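Local coordinates for GPI-anchored protein LLG1 (PDB 6A5D) that probably acts as a co-receptor in a heterotypic complex with receptor kinases that perceives secreted RALF peptides at the plant cell surface, at residues Gly54-Phe59 with Gly91-Gln96. Numbering follows the deposited sequence.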
loop_
_atom_site.group_PDB
_atom_site.type_symbol
_atom_site.label_atom_id
_atom_site.label_comp_id
_atom_site.label_asym_id
_atom_site.label_seq_id
_atom_site.Cartn_x
_atom_site.Cartn_y
_atom_site.Cartn_z
ATOM N N GLY A 54 5.588 0.978 7.405
ATOM C CA GLY A 54 6.863 0.649 6.785
ATOM C C GLY A 54 6.762 -0.528 5.835
ATOM O O GLY A 54 7.351 -0.507 4.753
ATOM N N ALA A 55 6.015 -1.562 6.220
ATOM C CA ALA A 55 5.871 -2.735 5.360
ATOM C C ALA A 55 5.102 -2.386 4.094
ATOM O O ALA A 55 5.426 -2.871 2.999
ATOM C CB ALA A 55 5.157 -3.843 6.131
ATOM N N PHE A 56 4.068 -1.557 4.232
ATOM C CA PHE A 56 3.306 -1.102 3.079
ATOM C C PHE A 56 4.174 -0.297 2.116
ATOM O O PHE A 56 4.112 -0.511 0.896
ATOM C CB PHE A 56 2.120 -0.281 3.582
ATOM C CG PHE A 56 1.417 0.496 2.519
ATOM C CD1 PHE A 56 0.737 -0.146 1.501
ATOM C CD2 PHE A 56 1.433 1.884 2.535
ATOM C CE1 PHE A 56 0.083 0.570 0.525
ATOM C CE2 PHE A 56 0.767 2.603 1.559
ATOM C CZ PHE A 56 0.101 1.937 0.543
ATOM N N LYS A 57 4.987 0.639 2.640
ATOM C CA LYS A 57 5.912 1.392 1.793
ATOM C C LYS A 57 6.925 0.466 1.143
ATOM O O LYS A 57 7.204 0.585 -0.057
ATOM C CB LYS A 57 6.626 2.456 2.627
ATOM C CG LYS A 57 5.730 3.666 2.892
ATOM C CD LYS A 57 6.373 4.740 3.765
ATOM C CE LYS A 57 5.402 5.896 3.962
ATOM N NZ LYS A 57 6.036 7.055 4.672
ATOM N N ASP A 58 7.446 -0.506 1.901
ATOM C CA ASP A 58 8.398 -1.453 1.326
ATOM C C ASP A 58 7.773 -2.243 0.177
ATOM O O ASP A 58 8.440 -2.531 -0.827
ATOM C CB ASP A 58 8.954 -2.373 2.408
ATOM C CG ASP A 58 10.000 -1.695 3.279
ATOM O OD1 ASP A 58 10.596 -0.691 2.838
ATOM O OD2 ASP A 58 10.243 -2.174 4.402
ATOM N N PHE A 59 6.479 -2.562 0.295
ATOM C CA PHE A 59 5.768 -3.284 -0.756
ATOM C C PHE A 59 5.465 -2.382 -1.947
ATOM O O PHE A 59 5.625 -2.795 -3.106
ATOM C CB PHE A 59 4.447 -3.836 -0.204
ATOM C CG PHE A 59 3.599 -4.524 -1.251
ATOM C CD1 PHE A 59 3.761 -5.884 -1.497
ATOM C CD2 PHE A 59 2.657 -3.815 -1.996
ATOM C CE1 PHE A 59 2.988 -6.521 -2.470
ATOM C CE2 PHE A 59 1.885 -4.448 -2.971
ATOM C CZ PHE A 59 2.061 -5.798 -3.216
ATOM N N GLY A 91 -8.309 1.645 4.022
ATOM C CA GLY A 91 -7.704 2.853 4.529
ATOM C C GLY A 91 -6.752 2.674 5.699
ATOM O O GLY A 91 -6.167 3.669 6.151
ATOM N N LEU A 92 -6.569 1.510 6.167
ATOM C CA LEU A 92 -5.685 1.273 7.313
ATOM C C LEU A 92 -4.293 1.858 7.071
ATOM O O LEU A 92 -3.799 2.669 7.858
ATOM C CB LEU A 92 -5.583 -0.225 7.609
ATOM C CG LEU A 92 -4.634 -0.628 8.742
ATOM C CD1 LEU A 92 -5.105 -0.048 10.067
ATOM C CD2 LEU A 92 -4.511 -2.141 8.827
ATOM N N PHE A 93 -3.655 1.423 5.956
ATOM C CA PHE A 93 -2.279 1.839 5.699
ATOM C C PHE A 93 -2.194 3.322 5.400
ATOM O O PHE A 93 -1.282 4.004 5.882
ATOM C CB PHE A 93 -1.677 0.997 4.573
ATOM C CG PHE A 93 -1.623 -0.443 4.919
ATOM C CD1 PHE A 93 -0.643 -0.915 5.770
ATOM C CD2 PHE A 93 -2.599 -1.312 4.486
ATOM C CE1 PHE A 93 -0.613 -2.249 6.148
ATOM C CE2 PHE A 93 -2.581 -2.648 4.853
ATOM C CZ PHE A 93 -1.596 -3.120 5.698
ATOM N N ALA A 94 -3.142 3.846 4.624
ATOM C CA ALA A 94 -3.192 5.283 4.400
ATOM C C ALA A 94 -3.277 6.040 5.722
ATOM O O ALA A 94 -2.535 7.007 5.949
ATOM C CB ALA A 94 -4.392 5.614 3.516
ATOM N N ASN A 95 -4.154 5.593 6.626
ATOM C CA ASN A 95 -4.308 6.259 7.920
ATOM C C ASN A 95 -3.038 6.141 8.744
ATOM O O ASN A 95 -2.546 7.138 9.288
ATOM C CB ASN A 95 -5.482 5.648 8.691
ATOM C CG ASN A 95 -6.823 6.034 8.111
ATOM O OD1 ASN A 95 -6.932 6.994 7.358
ATOM N ND2 ASN A 95 -7.862 5.291 8.481
ATOM N N GLN A 96 -2.493 4.919 8.853
ATOM C CA GLN A 96 -1.294 4.718 9.666
ATOM C C GLN A 96 -0.120 5.542 9.155
ATOM O O GLN A 96 0.608 6.154 9.946
ATOM C CB GLN A 96 -0.875 3.245 9.698
ATOM C CG GLN A 96 -1.880 2.288 10.297
ATOM C CD GLN A 96 -1.565 0.854 9.930
ATOM O OE1 GLN A 96 -1.190 0.562 8.775
ATOM N NE2 GLN A 96 -1.700 -0.057 10.900
#
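F56 on helix 49-60 and F93 on helix 92-99 carry the whole contact between 54-59 and 91-96, a purely apolar meeting without a hydrogen bond across it. Their CA atoms, the nearest pair across the segments, stand 6.8 Å apart. The side chain of F56 sets out toward 91-96, and with CG anti to the backbone N (chi1 167°) its ring presents one face to CB of F93, which sits 3.7 Å from CG of F56 and is displaced toward the rim. This is a CH-pi contact: CB of F93 lies 3.9 Å from the centroid of the F56 ring, 18° off the ring normal. CB of F56 meets CD1 of F93 at 3.6 Å, obliquely to that ring. The rings themselves are nearly parallel, at 24°, but slid so far apart (centroids 5.4 Å) that they hardly overlap. Beyond the pair, M78, I82 and L112 pack on F56, while F93 also meets I82, touches I38 and has the ring of Y88 edge-to-face. Cut back to alanine, position 56 would probably leave CB of F93 without an aromatic face and open a gap between helices 49-60 and 92-99. One residue on, K57 NZ hydrogen-bonds to O of G103 and O of E105, and further along F59 stacks on Y35. Both touching residues are buried near the centre of the chain, and their pairing joins helices 49-60 and 92-99, which the C53-C97 disulfide also ties together, in the hydrophobic core of a small, disulfide-linked helical domain.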